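Local coordinates for protein AGR_C_1268p (Agrobacterium tumefaciens str. C58, PDB 2GHS) that probably hydrolyses sugar lactones as a metal-dependent gluconolactonase of the SMP-30/regucalcin family, with one divalent cation, zinc or calcium, bound per subunit, at residues 48-53 with 272-277; 133-138 with 150-155; 161-166 with 176-181; 196-201 with 231-236. One frame throughout, in Å; residues are numbered along the deposited sequence.

Contact 1: 48-53 with 272-277; sequences MLLGEG and QTTCPA. With EDO (1,2-ethanediol), chain D.
T274 OG1 gives its hydrogen to the carbonyl oxygen of G51, with 2.6 Å between T274 OG1 and G51 O, and it is also hydrogen-bonded to the hydroxyl of T289 on the next strand of its own sheet. The donor sits well above the G51 carbonyl plane, 39° out of it. A chi1 of 52° puts OG1 between the backbone N and the carbonyl carbon, facing strand 51-57, and turns CG2 to the side where L50 CD1 lies 4.3 Å from T274 CG2.

The E52 side chain bends at chi2 (-68°) and crosses T274 at a slant, its OE2 3.7 Å from T274 CB. Its other oxygen rests on the neighbouring cysteine, E52 OE1 being 3.5 Å from C275 CB. That same oxygen takes the backbone N-H of G53 on its anti lone pair, at 2.9 Å from G53 N to E52 OE1, which steadies the carboxylate. E52 OE2 accepts a hydrogen bond from O2 of a bound 1,2-ethanediol. Two separate sheets meet here, strands 51-57 and 273-279 each lying at an edge. E52 is predicted to bind a divalent cation and lies near the predicted acid/base D233, consistent with the central metal site of a beta-propeller.

Contact 2: 133-138 with 150-155; sequences GNRSND and GTMGRK. With K (potassium ion), chain B; EDO (1,2-ethanediol), chain D.
R135 and M152 form a hydrogen-bonded antiparallel pair, with R135 N 2.8 Å from M152 O and M152 N equally far from R135 O. The ladder continues through R154 N to G133 O, N137 N to G150 O and G150 N to D138 O. At the non-hydrogen-bonded pairs the strands draw together, and N134, S136 and T151 make CA-H...O contacts across the gap.

R135 and the selenomethionine M152 run side by side on one face of the hairpin. A chi1 of 60° and an extended chi2 bring M152 SE over one face of the R135 guanidinium, 3.7 Å from R135 NH2, and the bend at chi3 turns only the terminal CE. N137 CG rests at the same distance from that selenium. R154 passes obliquely over the start of the other strand, one face of its guanidinium on R135 CB; its NE is hydrogen-bonded to P132 O and its NH2 makes a salt bridge with D108.

This is the hairpin of strands 134-141 and 147-153 in the beta-propeller, and R135 and N137 are predicted substrate binders.

R135 NH1 reaches both N137 OD1 and S136 O, each 3.0 Å away, and R135 NE is linked through a water to R154 O. A bound 1,2-ethanediol bridges the two tips: R135 NH2 meets its O1 almost straight (175°), O1 donates to N137 OD1, and N137 ND2 donates to O2.

At the far end, N134 O binds the potassium ion at 2.8 Å, alongside the backbone oxygens of D108, E128 and L131 and a water.

Contact 3: 161-166 with 176-181; sequences GSIYHV and ADISIP
G161 and I178 are paired across a beta hairpin of the propeller, between strands 161-167 and 170-186, at the point where the second strand turns a corner at D177. The I178 N-H points nearly straight at its acceptor, with I178 N 3.0 Å from G161 O, but it arrives 51° above that carbonyl's plane. The return bond, from G161 N to I178 O, is weak because its hydrogen points well off the acceptor. D177 takes a positive phi (62°) at the corner, and beyond it the chain swings toward the centre of the propeller.

Two isoleucines in similar conformations make the apolar core of the contact. In I163, CG1 lies anti to the carbonyl carbon (chi1 -67°) and chi2 is extended, so CD1 is carried out to the other segment even though the side chain starts off to one side. I178 repeats that shape, with nearly the same first torsion and a nearly extended chi2. The two chains slant across one another and meet methyl to methyl, I163 CD1 being 3.8 Å from I178 CD1. F195 of the next strand touches both.

P181 closes on I163 from beyond the corner. The proline ring and the I163 chain slide past each other in opposite directions, P181 CB resting 3.9 Å from I163 CG1. S162 turns its hydroxyl beside its own backbone N; S162 OG lies 4.1 Å from A176 CA and is weakly hydrogen-bonded to K173. Near the pocket, P181 O accepts from ND2 of the predicted substrate binder N137, while P181 CG stands 4.0 Å from S162 O.

Contact 4: 196-201 with 231-236; sequences VDTKVN and GMDGSV
N201 and T198 reach the backbone of M232 at its two polar atoms. The N201 amide crosses the M232 side chain at a slant and offers its oxygen to the backbone, N201 OD1 accepting from M232 N at 2.9 Å with an angle of 167° at the hydrogen. T198 addresses the carbonyl, its OG1 donating over 2.7 Å to M232 O. With chi1 at -57°, T198 OG1 lies anti to its own carbonyl carbon and CG2 anti to its backbone N; that methyl goes to G231 CA and to the D233 carboxylate, T198 CG2 being 3.6 Å from D233 OD1.

These partners join neighbouring sheets of the beta-propeller: strand 192-197 runs out into the turn carrying T198 and N201, and strand 231-237 is an edge strand of the next sheet. D233 is the predicted proton donor/acceptor and a predicted metal ligand, and T198 OG1 is also hydrogen-bonded to N182, another predicted ligand of that cation.

V196 stands about perpendicular to M232, a selenomethionine. V196 CG1 lies over the start of the M232 chain, 3.4 Å from M232 O and 4.0 Å from M232 CB, while V196 CG2 is turned to the selenium. The turn itself is shaped by D197: its OD1 accepts from K199 N in an Asx turn, and D197 O takes the N-H groups of both V200 and N201. N201, at positive phi (66°), has its ND2 hydrogen-bonded to G230 O.

In the fold
All four contacts lie within one beta-propeller. Contacts 2, 3 and 4 follow in series along the chain, between the two segments of contact 1, so contact 1 brings an early strand against a late one. Contacts 2 and 3 are successive hairpins, centres about 8 Å apart, with strands 147-153 and 161-167 adjacent. Past the corner at D177 the chain goes on to strand 192-197, where contact 4 begins, about 12 Å from contact 3 between centres, before crossing to strand 231-237, which touches contact 1. E52, R135, N137 and D233 thus converge on one central pocket, consistent with a metal-dependent lactonase; the potassium ion sits apart, bound at the N134 end of contact 2.

Contact 1: 48-53 with 272-277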
# COMPACT_ATOMS: atom_id res chain seq x y z
N MSE A 48 7.76 13.31 0.33
CA MSE A 48 6.38 13.17 -0.08
C MSE A 48 5.47 13.72 1.00
O MSE A 48 5.61 13.37 2.17
CB MSE A 48 6.00 11.70 -0.23
CG MSE A 48 6.86 10.92 -1.17
SE MSE A 48 6.60 11.43 -3.08
CE MSE A 48 8.06 12.65 -3.20
N LEU A 49 4.50 14.53 0.59
CA LEU A 49 3.46 14.96 1.53
C LEU A 49 2.71 13.74 2.02
O LEU A 49 2.51 13.57 3.23
CB LEU A 49 2.54 15.97 0.85
CG LEU A 49 1.39 16.49 1.66
CD1 LEU A 49 1.95 17.22 2.85
CD2 LEU A 49 0.53 17.39 0.74
N LEU A 50 2.34 12.84 1.11
CA LEU A 50 1.67 11.60 1.50
C LEU A 50 2.11 10.49 0.55
O LEU A 50 1.42 10.17 -0.44
CB LEU A 50 0.14 11.79 1.54
CG LEU A 50 -0.65 10.59 2.08
CD1 LEU A 50 -0.09 10.11 3.37
CD2 LEU A 50 -2.14 10.90 2.22
N GLY A 51 3.29 9.95 0.82
CA GLY A 51 3.81 8.88 0.03
C GLY A 51 3.01 7.63 0.32
O GLY A 51 2.80 7.32 1.51
N GLU A 52 2.56 6.93 -0.73
CA GLU A 52 1.71 5.74 -0.55
C GLU A 52 1.66 4.82 -1.75
O GLU A 52 2.11 5.18 -2.86
CB GLU A 52 0.25 6.15 -0.22
CG GLU A 52 -0.19 6.09 1.26
CD GLU A 52 -0.29 4.66 1.88
OE1 GLU A 52 0.10 3.67 1.18
OE2 GLU A 52 -0.75 4.56 3.07
N GLY A 53 1.13 3.61 -1.54
CA GLY A 53 0.90 2.72 -2.65
C GLY A 53 2.10 2.23 -3.46
O GLY A 53 1.96 2.02 -4.67
N GLN A 272 6.19 9.02 10.04
CA GLN A 272 4.86 8.77 9.50
C GLN A 272 4.96 7.73 8.38
O GLN A 272 4.77 8.03 7.20
CB GLN A 272 4.19 10.05 9.06
CG GLN A 272 4.05 11.01 10.20
CD GLN A 272 3.13 12.14 9.98
OE1 GLN A 272 2.43 12.52 10.91
NE2 GLN A 272 3.13 12.72 8.79
N THR A 273 5.24 6.51 8.83
CA THR A 273 5.56 5.40 7.94
C THR A 273 4.25 4.95 7.28
O THR A 273 3.24 4.72 7.99
CB THR A 273 6.12 4.22 8.71
OG1 THR A 273 6.83 4.68 9.84
CG2 THR A 273 7.04 3.37 7.84
N THR A 274 4.23 4.81 5.96
CA THR A 274 2.95 4.50 5.30
C THR A 274 2.81 3.12 4.66
O THR A 274 1.77 2.53 4.77
CB THR A 274 2.60 5.54 4.24
OG1 THR A 274 3.70 5.71 3.37
CG2 THR A 274 2.26 6.87 4.90
N CYS A 275 3.84 2.61 4.01
CA CYS A 275 3.68 1.36 3.26
C CYS A 275 5.01 0.73 2.85
O CYS A 275 5.90 1.45 2.42
CB CYS A 275 2.82 1.57 2.00
SG CYS A 275 2.14 0.03 1.31
N PRO A 276 5.12 -0.60 2.99
CA PRO A 276 6.25 -1.31 2.39
C PRO A 276 6.00 -1.87 0.98
O PRO A 276 4.85 -2.04 0.55
CB PRO A 276 6.48 -2.44 3.38
CG PRO A 276 5.17 -2.68 4.01
CD PRO A 276 4.26 -1.53 3.74
N ALA A 277 7.06 -2.23 0.29
CA ALA A 277 6.96 -2.92 -1.00
C ALA A 277 8.20 -3.79 -1.21
O ALA A 277 9.29 -3.37 -0.87
CB ALA A 277 6.81 -1.93 -2.14
C1 EDO D . -4.15 7.48 5.09
O1 EDO D . -3.92 7.85 3.72
C2 EDO D . -3.03 6.49 5.47
O2 EDO D . -3.08 5.30 4.65

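Contact 2: 133-138 with 150-155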
# COMPACT_ATOMS: atom_id res chain seq x y z
N GLY A 133 -16.90 13.44 -1.64
CA GLY A 133 -16.33 13.54 -0.32
C GLY A 133 -15.39 12.42 0.08
O GLY A 133 -14.78 12.49 1.16
N ASN A 134 -15.27 11.37 -0.75
CA ASN A 134 -14.41 10.26 -0.48
C ASN A 134 -13.23 10.20 -1.44
O ASN A 134 -13.31 10.71 -2.58
CB ASN A 134 -15.19 8.91 -0.61
CG ASN A 134 -15.96 8.52 0.67
OD1 ASN A 134 -16.35 9.37 1.49
ND2 ASN A 134 -16.15 7.21 0.84
N ARG A 135 -12.16 9.52 -1.04
CA ARG A 135 -11.02 9.22 -1.91
C ARG A 135 -10.64 7.75 -1.76
O ARG A 135 -11.10 7.07 -0.82
CB ARG A 135 -9.83 10.14 -1.60
CG ARG A 135 -9.19 10.00 -0.20
CD ARG A 135 -7.88 10.69 -0.25
NE ARG A 135 -7.15 10.66 1.00
CZ ARG A 135 -6.34 9.69 1.42
NH1 ARG A 135 -6.16 8.56 0.74
NH2 ARG A 135 -5.70 9.85 2.60
N SER A 136 -9.85 7.26 -2.70
CA SER A 136 -9.27 5.92 -2.55
C SER A 136 -8.08 5.94 -1.62
O SER A 136 -7.41 6.95 -1.46
CB SER A 136 -8.90 5.26 -3.90
OG SER A 136 -7.94 6.04 -4.60
N ASN A 137 -7.76 4.78 -1.05
CA ASN A 137 -6.60 4.66 -0.18
C ASN A 137 -5.84 3.38 -0.57
O ASN A 137 -5.56 3.12 -1.74
CB ASN A 137 -7.04 4.76 1.31
CG ASN A 137 -5.86 5.10 2.24
OD1 ASN A 137 -5.13 6.03 1.94
ND2 ASN A 137 -5.68 4.34 3.36
N ASP A 138 -5.52 2.58 0.42
CA ASP A 138 -4.70 1.37 0.29
C ASP A 138 -5.34 0.37 -0.68
O ASP A 138 -6.55 0.16 -0.67
CB ASP A 138 -4.66 0.74 1.67
CG ASP A 138 -3.77 -0.48 1.72
OD1 ASP A 138 -2.61 -0.43 1.21
OD2 ASP A 138 -4.22 -1.48 2.32
N GLY A 150 -9.39 -0.05 -1.03
CA GLY A 150 -10.05 0.71 -0.00
C GLY A 150 -10.40 2.12 -0.39
O GLY A 150 -9.69 2.78 -1.18
N THR A 151 -11.50 2.61 0.17
CA THR A 151 -11.87 4.02 0.03
C THR A 151 -12.12 4.61 1.43
O THR A 151 -12.27 3.85 2.42
CB THR A 151 -13.12 4.21 -0.78
OG1 THR A 151 -14.21 3.60 -0.09
CG2 THR A 151 -12.95 3.66 -2.19
N MSE A 152 -12.22 5.92 1.53
CA MSE A 152 -12.37 6.59 2.84
C MSE A 152 -12.93 7.97 2.64
O MSE A 152 -12.79 8.57 1.57
CB MSE A 152 -11.00 6.68 3.56
CG MSE A 152 -9.98 7.45 2.79
SE MSE A 152 -8.30 7.42 3.78
CE MSE A 152 -8.73 8.65 5.19
N GLY A 153 -13.59 8.51 3.66
CA GLY A 153 -13.91 9.95 3.61
C GLY A 153 -12.60 10.71 3.57
O GLY A 153 -11.61 10.29 4.18
N ARG A 154 -12.57 11.84 2.87
CA ARG A 154 -11.33 12.60 2.76
C ARG A 154 -10.83 13.11 4.13
O ARG A 154 -9.64 13.33 4.28
CB ARG A 154 -11.50 13.77 1.80
CG ARG A 154 -11.67 13.33 0.35
CD ARG A 154 -12.02 14.48 -0.56
NE ARG A 154 -12.31 14.02 -1.93
CZ ARG A 154 -11.36 13.73 -2.82
NH1 ARG A 154 -10.09 13.86 -2.55
NH2 ARG A 154 -11.70 13.34 -4.01
N LYS A 155 -11.73 13.28 5.10
CA LYS A 155 -11.38 13.71 6.46
C LYS A 155 -11.40 12.53 7.43
O LYS A 155 -11.44 12.72 8.64
CB LYS A 155 -12.30 14.85 6.95
CG LYS A 155 -12.42 16.05 6.04
CD LYS A 155 -13.53 17.00 6.50
CE LYS A 155 -13.66 18.28 5.65
NZ LYS A 155 -14.83 19.10 6.11
K K B . -14.74 9.66 -4.71
C1 EDO D . -4.15 7.48 5.09
O1 EDO D . -3.92 7.85 3.72
C2 EDO D . -3.03 6.49 5.47
O2 EDO D . -3.08 5.30 4.65
O HOH W 1 -7.76 13.22 2.30
O HOH W 2 -13.63 7.49 -3.31

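Contact 3: 161-166 with 176-181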
# COMPACT_ATOMS: atom_id res chain seq x y z
N GLY A 161 -15.79 4.79 4.77
CA GLY A 161 -15.05 3.97 3.79
C GLY A 161 -15.51 2.52 3.67
O GLY A 161 -16.32 2.03 4.44
N SER A 162 -14.97 1.87 2.66
CA SER A 162 -15.26 0.49 2.29
C SER A 162 -14.03 -0.17 1.64
O SER A 162 -13.07 0.52 1.29
CB SER A 162 -16.38 0.47 1.25
OG SER A 162 -17.54 1.13 1.77
N ILE A 163 -14.10 -1.48 1.50
CA ILE A 163 -13.15 -2.27 0.72
C ILE A 163 -13.95 -2.95 -0.37
O ILE A 163 -14.97 -3.60 -0.12
CB ILE A 163 -12.35 -3.26 1.55
CG1 ILE A 163 -11.45 -2.46 2.48
CG2 ILE A 163 -11.52 -4.18 0.66
CD1 ILE A 163 -10.67 -3.30 3.49
N TYR A 164 -13.46 -2.74 -1.59
CA TYR A 164 -14.03 -3.36 -2.80
C TYR A 164 -13.10 -4.35 -3.47
O TYR A 164 -11.89 -4.23 -3.39
CB TYR A 164 -14.34 -2.28 -3.84
CG TYR A 164 -15.30 -1.18 -3.38
CD1 TYR A 164 -14.85 -0.08 -2.70
CD2 TYR A 164 -16.65 -1.27 -3.64
CE1 TYR A 164 -15.70 0.92 -2.30
CE2 TYR A 164 -17.52 -0.28 -3.23
CZ TYR A 164 -17.03 0.82 -2.56
OH TYR A 164 -17.92 1.82 -2.16
N HIS A 165 -13.73 -5.29 -4.19
CA HIS A 165 -13.08 -6.27 -5.05
C HIS A 165 -13.37 -5.87 -6.46
O HIS A 165 -14.53 -5.56 -6.78
CB HIS A 165 -13.72 -7.60 -4.71
CG HIS A 165 -13.32 -8.76 -5.56
ND1 HIS A 165 -13.92 -9.06 -6.77
CD2 HIS A 165 -12.48 -9.80 -5.30
CE1 HIS A 165 -13.42 -10.20 -7.23
NE2 HIS A 165 -12.54 -10.66 -6.36
N VAL A 166 -12.33 -5.84 -7.29
CA VAL A 166 -12.47 -5.47 -8.71
C VAL A 166 -11.87 -6.60 -9.57
O VAL A 166 -10.71 -6.93 -9.44
CB VAL A 166 -11.77 -4.17 -9.02
CG1 VAL A 166 -12.15 -3.73 -10.42
CG2 VAL A 166 -12.14 -3.07 -7.98
N ALA A 176 -17.78 -2.87 4.69
CA ALA A 176 -18.28 -1.51 4.85
C ALA A 176 -17.91 -0.93 6.21
O ALA A 176 -17.34 -1.61 7.07
CB ALA A 176 -19.78 -1.51 4.69
N ASP A 177 -18.24 0.34 6.39
CA ASP A 177 -18.16 1.00 7.69
C ASP A 177 -16.74 1.02 8.21
O ASP A 177 -16.51 0.82 9.38
CB ASP A 177 -19.08 0.31 8.70
CG ASP A 177 -20.56 0.36 8.29
OD1 ASP A 177 -21.03 1.36 7.68
OD2 ASP A 177 -21.27 -0.64 8.59
N ILE A 178 -15.78 1.29 7.32
CA ILE A 178 -14.37 1.38 7.69
C ILE A 178 -13.93 2.84 7.59
O ILE A 178 -14.14 3.49 6.56
CB ILE A 178 -13.48 0.51 6.76
CG1 ILE A 178 -13.81 -0.97 6.94
CG2 ILE A 178 -11.94 0.78 6.98
CD1 ILE A 178 -13.31 -1.84 5.80
N SER A 179 -13.27 3.36 8.62
CA SER A 179 -12.85 4.76 8.57
C SER A 179 -11.60 4.98 7.71
O SER A 179 -11.56 5.93 6.93
CB SER A 179 -12.62 5.28 9.99
OG SER A 179 -13.83 5.23 10.78
N ILE A 180 -10.58 4.14 7.91
CA ILE A 180 -9.33 4.21 7.15
C ILE A 180 -8.91 2.79 6.81
O ILE A 180 -8.27 2.10 7.62
CB ILE A 180 -8.18 4.93 7.88
CG1 ILE A 180 -8.62 6.34 8.36
CG2 ILE A 180 -6.93 4.99 6.98
CD1 ILE A 180 -7.67 6.92 9.37
N PRO A 181 -9.26 2.35 5.59
CA PRO A 181 -8.84 0.99 5.22
C PRO A 181 -7.37 0.90 4.97
O PRO A 181 -6.76 1.82 4.42
CB PRO A 181 -9.65 0.70 3.95
CG PRO A 181 -9.96 2.01 3.40
CD PRO A 181 -10.01 3.01 4.49

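Contact 4: 196-201 with 231-236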
# COMPACT_ATOMS: atom_id res chain seq x y z
N VAL A 196 -7.15 -3.89 7.82
CA VAL A 196 -7.35 -3.22 9.09
C VAL A 196 -8.12 -1.93 8.83
O VAL A 196 -8.11 -1.42 7.72
CB VAL A 196 -5.98 -2.84 9.77
CG1 VAL A 196 -5.26 -1.63 9.08
CG2 VAL A 196 -6.13 -2.58 11.27
N ASP A 197 -8.78 -1.44 9.88
CA ASP A 197 -9.30 -0.07 9.92
C ASP A 197 -8.28 0.63 10.83
O ASP A 197 -8.18 0.31 12.01
CB ASP A 197 -10.69 -0.01 10.47
CG ASP A 197 -11.24 1.41 10.57
OD1 ASP A 197 -10.47 2.41 10.42
OD2 ASP A 197 -12.46 1.52 10.83
N THR A 198 -7.48 1.53 10.27
CA THR A 198 -6.39 2.18 11.03
C THR A 198 -6.88 2.89 12.28
O THR A 198 -6.15 3.02 13.23
CB THR A 198 -5.59 3.14 10.13
OG1 THR A 198 -5.07 2.42 9.00
CG2 THR A 198 -4.39 3.75 10.87
N LYS A 199 -8.13 3.34 12.29
CA LYS A 199 -8.69 3.98 13.48
C LYS A 199 -8.99 2.99 14.64
O LYS A 199 -9.18 3.41 15.79
CB LYS A 199 -9.96 4.74 13.12
CG LYS A 199 -9.73 5.93 12.20
N VAL A 200 -9.03 1.69 14.32
CA VAL A 200 -9.41 0.63 15.25
C VAL A 200 -8.21 -0.25 15.60
O VAL A 200 -8.02 -0.64 16.76
CB VAL A 200 -10.55 -0.21 14.63
CG1 VAL A 200 -10.84 -1.47 15.44
CG2 VAL A 200 -11.82 0.64 14.44
N ASN A 201 -7.35 -0.51 14.61
CA ASN A 201 -6.09 -1.25 14.83
C ASN A 201 -6.31 -2.71 15.22
O ASN A 201 -5.51 -3.30 15.96
CB ASN A 201 -5.19 -0.55 15.86
CG ASN A 201 -4.21 0.45 15.24
OD1 ASN A 201 -3.94 0.44 14.03
ND2 ASN A 201 -3.68 1.33 16.09
N GLY A 231 -0.59 3.88 14.17
CA GLY A 231 -1.64 3.33 13.32
C GLY A 231 -1.12 2.29 12.36
O GLY A 231 -0.09 2.52 11.75
N MSE A 232 -1.82 1.17 12.23
CA MSE A 232 -1.43 0.14 11.27
C MSE A 232 -1.80 0.65 9.88
O MSE A 232 -2.98 0.85 9.57
CB MSE A 232 -2.10 -1.19 11.55
CG MSE A 232 -1.73 -1.74 12.89
SE MSE A 232 -2.53 -3.52 13.15
CE MSE A 232 -1.05 -4.61 12.53
N ASP A 233 -0.76 0.88 9.06
CA ASP A 233 -0.97 1.42 7.72
C ASP A 233 -0.79 0.29 6.69
O ASP A 233 -1.35 -0.78 6.87
CB ASP A 233 -0.02 2.63 7.50
CG ASP A 233 -0.68 3.95 7.79
OD1 ASP A 233 -1.54 4.03 8.71
OD2 ASP A 233 -0.32 4.92 7.09
N GLY A 234 -0.02 0.51 5.60
CA GLY A 234 0.10 -0.50 4.55
C GLY A 234 0.90 -1.69 5.00
O GLY A 234 1.74 -1.59 5.92
N SER A 235 0.59 -2.83 4.38
CA SER A 235 1.29 -4.09 4.65
C SER A 235 1.56 -4.93 3.42
O SER A 235 0.81 -4.90 2.45
CB SER A 235 0.47 -4.98 5.57
OG SER A 235 0.27 -4.39 6.85
N VAL A 236 2.64 -5.70 3.53
CA VAL A 236 2.94 -6.80 2.59
C VAL A 236 3.03 -8.09 3.39
O VAL A 236 3.16 -8.10 4.59
CB VAL A 236 4.18 -6.57 1.73
CG1 VAL A 236 3.97 -5.40 0.78
CG2 VAL A 236 5.43 -6.39 2.60